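Local coordinates for spherulin-4 (Aspergillus clavatus, PDB 5C5G), which is a fungal cell-surface glycoside hydrolase with a (beta/alpha) barrel fold, probably acting on galactosaminogalactan, a polysaccharide whose biosynthesis requires its Aspergillus fumigatus counterpart, at residues A[55-58]-A[59-62]; A[88-91]-A[92-96]. One frame throughout, in Å; residues are numbered along the deposited sequence.

Contact 1. Residues A[55-58]-A[59-62]; sequences DGNY and TREI
Arg60 reaches back one turn to Asn57 in the first turn of helix 56-66, which Asp55 N-caps on the outside of a (beta/alpha)8 barrel. Its CB starts 3.4 Å from Gly56 O. CG lies anti to the backbone N (chi1 -177°), and a bend at chi3 (65°) folds the guanidinium back beside the Asn57 side chain. There NH1 and NH2 grip Asn57 OD1 end-on, each at 3.0 Å, from opposite faces of the amide; OD1 lies in the guanidinium plane, and the two flat groups stand 77° apart. Another edge, NE with NH2, holds Glu61 OE2 in a salt bridge, with NE to OE2 2.8 Å. Two neighbours thus fix the rotation of the guanidinium, while Glu61 OE1 pairs with Lys64. Tyr17 OH, from a loop, bonds both Asn57 ND2 and Asp55 OD2, tying the amide to the cap. Asp55 OD1 accepts a nearly straight bond from Tyr58 N (3.1 Å) and a weak one from Asn57 N. On the buried side, Ile62 CD1 sits at the edge of the Tyr58 ring, near its plane, 3.7 Å from CD1 of that ring.

Contact 2. Residues A[88-91]-A[92-96]; sequences EVRR and DIETY
The Arg91 guanidinium carries Thr95 OG1 over the centre of one face, 3.2 Å above the plane, and Asp92 OD1 at its edge, exactly in plane. Asp92 is the next residue and Thr95 lies one turn further along helix 86-103, the helix of a beta-alpha-beta unit in the (beta/alpha)8 barrel. The edge contact is a salt bridge, NH2 to Asp92 OD1 2.9 Å, with OD1 met nearly along its C-O axis and the two planes 74° apart. The face contact is not a hydrogen bond, because Arg91 NE sees Thr95 OG1 at a poor angle. Instead the hydroxyl donates to Arg91 O at 2.7 Å, joining Thr95 N on that carbonyl from the opposite side of its plane. A bend at chi2 (-90°) turns the Arg91 chain along the helix to this place. Arg91 NH2 also bonds Gly49 O, and Asp92 OD2 forms a salt bridge with Arg84, so the carboxylate links two arginines.

Round the helix, the extended Arg90 chain presents the edge of its guanidinium to Glu94 in a nearly straight bond, NE to OE2 2.9 Å. OE2 lies in the guanidinium plane, yet NE stands 50° out of the carboxylate plane. Val89 and Ile93 form an apolar patch, CG1 to CD1 4.2 Å, that touches Phe115 of strand 112-116 and helix 124-139. Beside the Arg90-Glu94 bridge, one water donates to Glu94 OE2 at 2.7 Å and accepts from Arg90 NH2 at 3.1 Å.

How the contacts relate
From the N terminus, the chain passes through strands 9-13 and 38-42 before contact 1 forms in the opening turn of helix 56-66. Strand 71-78 then leads to helix 86-103, where contact 2 lies. Each contact joins two segments that follow one another without a gap, so neither closes a loop; they follow in series without nesting or crossing. The two helices belong to successive beta-alpha-beta units that share strand 71-78. The centres of the two contacts are about 19 Å apart and their nearest atoms about 7 Å apart, without touching. Strand 71-78 also carries Tyr76, an N-acetyl-D-galactosamine-binding residue whose side chain lies about 9 Å from that of Tyr58 and about 7 Å from that of Asp92.

Contact 1. Residues A[55-58]-A[59-62]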
loop_
_atom_site.group_PDB
_atom_site.type_symbol
_atom_site.label_atom_id
_atom_site.label_comp_id
_atom_site.label_asym_id
_atom_site.label_seq_id
_atom_site.Cartn_x
_atom_site.Cartn_y
_atom_site.Cartn_z
ATOM N N ASP A 55 -13.662 -12.770 -8.302
ATOM C CA ASP A 55 -13.943 -14.194 -8.408
ATOM C C ASP A 55 -14.110 -14.862 -7.042
ATOM O O ASP A 55 -13.965 -14.220 -6.004
ATOM C CB ASP A 55 -12.933 -14.888 -9.334
ATOM C CG ASP A 55 -11.573 -15.128 -8.706
ATOM O OD1 ASP A 55 -11.430 -15.173 -7.468
ATOM O OD2 ASP A 55 -10.631 -15.353 -9.504
ATOM N N GLY A 56 -14.427 -16.145 -7.047
ATOM C CA GLY A 56 -14.796 -16.839 -5.828
ATOM C C GLY A 56 -13.653 -17.007 -4.854
ATOM O O GLY A 56 -13.865 -17.154 -3.652
ATOM N N ASN A 57 -12.431 -17.023 -5.367
ATOM C CA ASN A 57 -11.270 -17.049 -4.488
ATOM C C ASN A 57 -11.144 -15.729 -3.738
ATOM O O ASN A 57 -10.933 -15.724 -2.523
ATOM C CB ASN A 57 -10.000 -17.358 -5.277
ATOM C CG ASN A 57 -9.888 -18.829 -5.650
ATOM O OD1 ASN A 57 -10.049 -19.713 -4.805
ATOM N ND2 ASN A 57 -9.608 -19.096 -6.918
ATOM N N TYR A 58 -11.288 -14.606 -4.444
ATOM C CA TYR A 58 -11.268 -13.311 -3.787
ATOM C C TYR A 58 -12.426 -13.168 -2.810
ATOM O O TYR A 58 -12.253 -12.642 -1.707
ATOM C CB TYR A 58 -11.298 -12.171 -4.820
ATOM C CG TYR A 58 -9.927 -11.831 -5.357
ATOM C CD1 TYR A 58 -9.070 -11.051 -4.603
ATOM C CD2 TYR A 58 -9.481 -12.291 -6.582
ATOM C CE1 TYR A 58 -7.815 -10.734 -5.044
ATOM C CE2 TYR A 58 -8.193 -11.978 -7.029
ATOM C CZ TYR A 58 -7.382 -11.191 -6.241
ATOM O OH TYR A 58 -6.106 -10.856 -6.638
ATOM N N THR A 59 -13.614 -13.633 -3.187
ATOM C CA THR A 59 -14.754 -13.428 -2.299
ATOM C C THR A 59 -14.643 -14.278 -1.041
ATOM O O THR A 59 -15.212 -13.928 -0.008
ATOM C CB THR A 59 -16.102 -13.654 -2.988
ATOM O OG1 THR A 59 -16.167 -14.990 -3.456
ATOM C CG2 THR A 59 -16.271 -12.703 -4.152
ATOM N N ARG A 60 -13.907 -15.388 -1.115
ATOM C CA ARG A 60 -13.628 -16.195 0.074
ATOM C C ARG A 60 -12.547 -15.552 0.956
ATOM O O ARG A 60 -12.689 -15.478 2.180
ATOM C CB ARG A 60 -13.177 -17.605 -0.321
ATOM C CG ARG A 60 -12.927 -18.543 0.872
ATOM C CD ARG A 60 -12.342 -19.886 0.430
ATOM N NE ARG A 60 -11.015 -19.701 -0.151
ATOM C CZ ARG A 60 -10.714 -19.795 -1.443
ATOM N NH1 ARG A 60 -11.634 -20.119 -2.344
ATOM N NH2 ARG A 60 -9.469 -19.557 -1.839
ATOM N N GLU A 61 -11.460 -15.107 0.338
ATOM C CA GLU A 61 -10.269 -14.720 1.100
ATOM C C GLU A 61 -10.297 -13.287 1.630
ATOM O O GLU A 61 -9.762 -13.008 2.698
ATOM C CB GLU A 61 -9.007 -14.946 0.257
ATOM C CG GLU A 61 -8.797 -16.398 -0.174
ATOM C CD GLU A 61 -8.491 -17.348 0.970
ATOM O OE1 GLU A 61 -8.117 -16.888 2.071
ATOM O OE2 GLU A 61 -8.624 -18.570 0.755
ATOM N N ILE A 62 -10.901 -12.367 0.895
ATOM C CA ILE A 62 -10.939 -10.987 1.347
ATOM C C ILE A 62 -11.605 -10.831 2.716
ATOM O O ILE A 62 -11.049 -10.168 3.583
ATOM C CB ILE A 62 -11.578 -10.066 0.293
ATOM C CG1 ILE A 62 -10.585 -9.863 -0.850
ATOM C CG2 ILE A 62 -11.996 -8.721 0.898
ATOM C CD1 ILE A 62 -11.212 -9.292 -2.102
#

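Contact 2. Residues A[88-91]-A[92-96]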
loop_
_atom_site.group_PDB
_atom_site.type_symbol
_atom_site.label_atom_id
_atom_site.label_comp_id
_atom_site.label_asym_id
_atom_site.label_seq_id
_atom_site.Cartn_x
_atom_site.Cartn_y
_atom_site.Cartn_z
ATOM N N GLU A 88 -13.854 6.540 -15.664
ATOM C CA GLU A 88 -13.445 5.140 -15.580
ATOM C C GLU A 88 -12.800 4.868 -14.231
ATOM O O GLU A 88 -13.027 3.830 -13.610
ATOM C CB GLU A 88 -12.491 4.795 -16.723
ATOM C CG GLU A 88 -13.165 4.866 -18.088
ATOM C CD GLU A 88 -12.191 4.787 -19.246
ATOM O OE1 GLU A 88 -11.056 4.305 -19.046
ATOM O OE2 GLU A 88 -12.569 5.212 -20.359
ATOM N N VAL A 89 -12.014 5.820 -13.754
ATOM C CA VAL A 89 -11.443 5.713 -12.421
ATOM C C VAL A 89 -12.580 5.639 -11.393
ATOM O O VAL A 89 -12.572 4.803 -10.492
ATOM C CB VAL A 89 -10.516 6.898 -12.122
ATOM C CG1 VAL A 89 -10.004 6.836 -10.713
ATOM C CG2 VAL A 89 -9.346 6.918 -13.097
ATOM N N ARG A 90 -13.572 6.504 -11.540
ATOM C CA ARG A 90 -14.698 6.516 -10.629
ATOM C C ARG A 90 -15.478 5.201 -10.676
ATOM O O ARG A 90 -15.925 4.716 -9.641
ATOM C CB ARG A 90 -15.604 7.693 -10.923
ATOM C CG ARG A 90 -16.776 7.777 -9.995
ATOM C CD ARG A 90 -17.377 9.156 -10.008
ATOM N NE ARG A 90 -18.336 9.315 -8.922
ATOM C CZ ARG A 90 -18.708 10.487 -8.419
ATOM N NH1 ARG A 90 -18.199 11.610 -8.899
ATOM N NH2 ARG A 90 -19.589 10.530 -7.428
ATOM N N ARG A 91 -15.659 4.623 -11.861
ATOM C CA ARG A 91 -16.336 3.328 -11.951
ATOM C C ARG A 91 -15.615 2.314 -11.074
ATOM O O ARG A 91 -16.243 1.542 -10.342
ATOM C CB ARG A 91 -16.414 2.830 -13.395
ATOM C CG ARG A 91 -17.004 1.430 -13.531
ATOM C CD ARG A 91 -15.947 0.334 -13.451
ATOM N NE ARG A 91 -16.565 -0.984 -13.499
ATOM C CZ ARG A 91 -15.926 -2.112 -13.219
ATOM N NH1 ARG A 91 -16.568 -3.265 -13.285
ATOM N NH2 ARG A 91 -14.638 -2.089 -12.906
ATOM N N ASP A 92 -14.295 2.306 -11.113
ATOM C CA ASP A 92 -13.551 1.331 -10.336
ATOM C C ASP A 92 -13.714 1.594 -8.836
ATOM O O ASP A 92 -13.907 0.666 -8.046
ATOM C CB ASP A 92 -12.068 1.319 -10.717
ATOM C CG ASP A 92 -11.808 0.694 -12.067
ATOM O OD1 ASP A 92 -12.706 0.034 -12.633
ATOM O OD2 ASP A 92 -10.677 0.866 -12.577
ATOM N N ILE A 93 -13.626 2.857 -8.417
ATOM C CA ILE A 93 -13.825 3.194 -7.010
ATOM C C ILE A 93 -15.191 2.702 -6.551
ATOM O O ILE A 93 -15.330 2.081 -5.485
ATOM C CB ILE A 93 -13.747 4.719 -6.795
ATOM C CG1 ILE A 93 -12.337 5.246 -7.109
ATOM C CG2 ILE A 93 -14.129 5.066 -5.365
ATOM C CD1 ILE A 93 -12.270 6.769 -7.208
ATOM N N GLU A 94 -16.213 3.020 -7.328
ATOM C CA GLU A 94 -17.587 2.680 -6.973
ATOM C C GLU A 94 -17.823 1.177 -6.965
ATOM O O GLU A 94 -18.655 0.677 -6.219
ATOM C CB GLU A 94 -18.562 3.389 -7.907
ATOM C CG GLU A 94 -18.567 4.890 -7.625
ATOM C CD GLU A 94 -19.503 5.675 -8.499
ATOM O OE1 GLU A 94 -20.011 5.110 -9.489
ATOM O OE2 GLU A 94 -19.729 6.867 -8.179
ATOM N N THR A 95 -17.109 0.452 -7.803
ATOM C CA THR A 95 -17.227 -1.003 -7.845
ATOM C C THR A 95 -16.746 -1.579 -6.518
ATOM O O THR A 95 -17.450 -2.354 -5.876
ATOM C CB THR A 95 -16.437 -1.581 -9.041
ATOM O OG1 THR A 95 -16.982 -1.067 -10.269
ATOM C CG2 THR A 95 -16.532 -3.086 -9.077
ATOM N N TYR A 96 -15.552 -1.199 -6.078
ATOM C CA TYR A 96 -15.089 -1.644 -4.761
ATOM C C TYR A 96 -16.065 -1.233 -3.667
ATOM O O TYR A 96 -16.366 -2.020 -2.755
ATOM C CB TYR A 96 -13.732 -1.042 -4.419
ATOM C CG TYR A 96 -12.521 -1.618 -5.127
ATOM C CD1 TYR A 96 -12.105 -2.928 -4.929
ATOM C CD2 TYR A 96 -11.780 -0.826 -5.990
ATOM C CE1 TYR A 96 -10.991 -3.429 -5.557
ATOM C CE2 TYR A 96 -10.670 -1.307 -6.625
ATOM C CZ TYR A 96 -10.263 -2.617 -6.405
ATOM O OH TYR A 96 -9.162 -3.155 -7.015
HETATM O O HOH W 1 -19.620 7.956 -5.676
#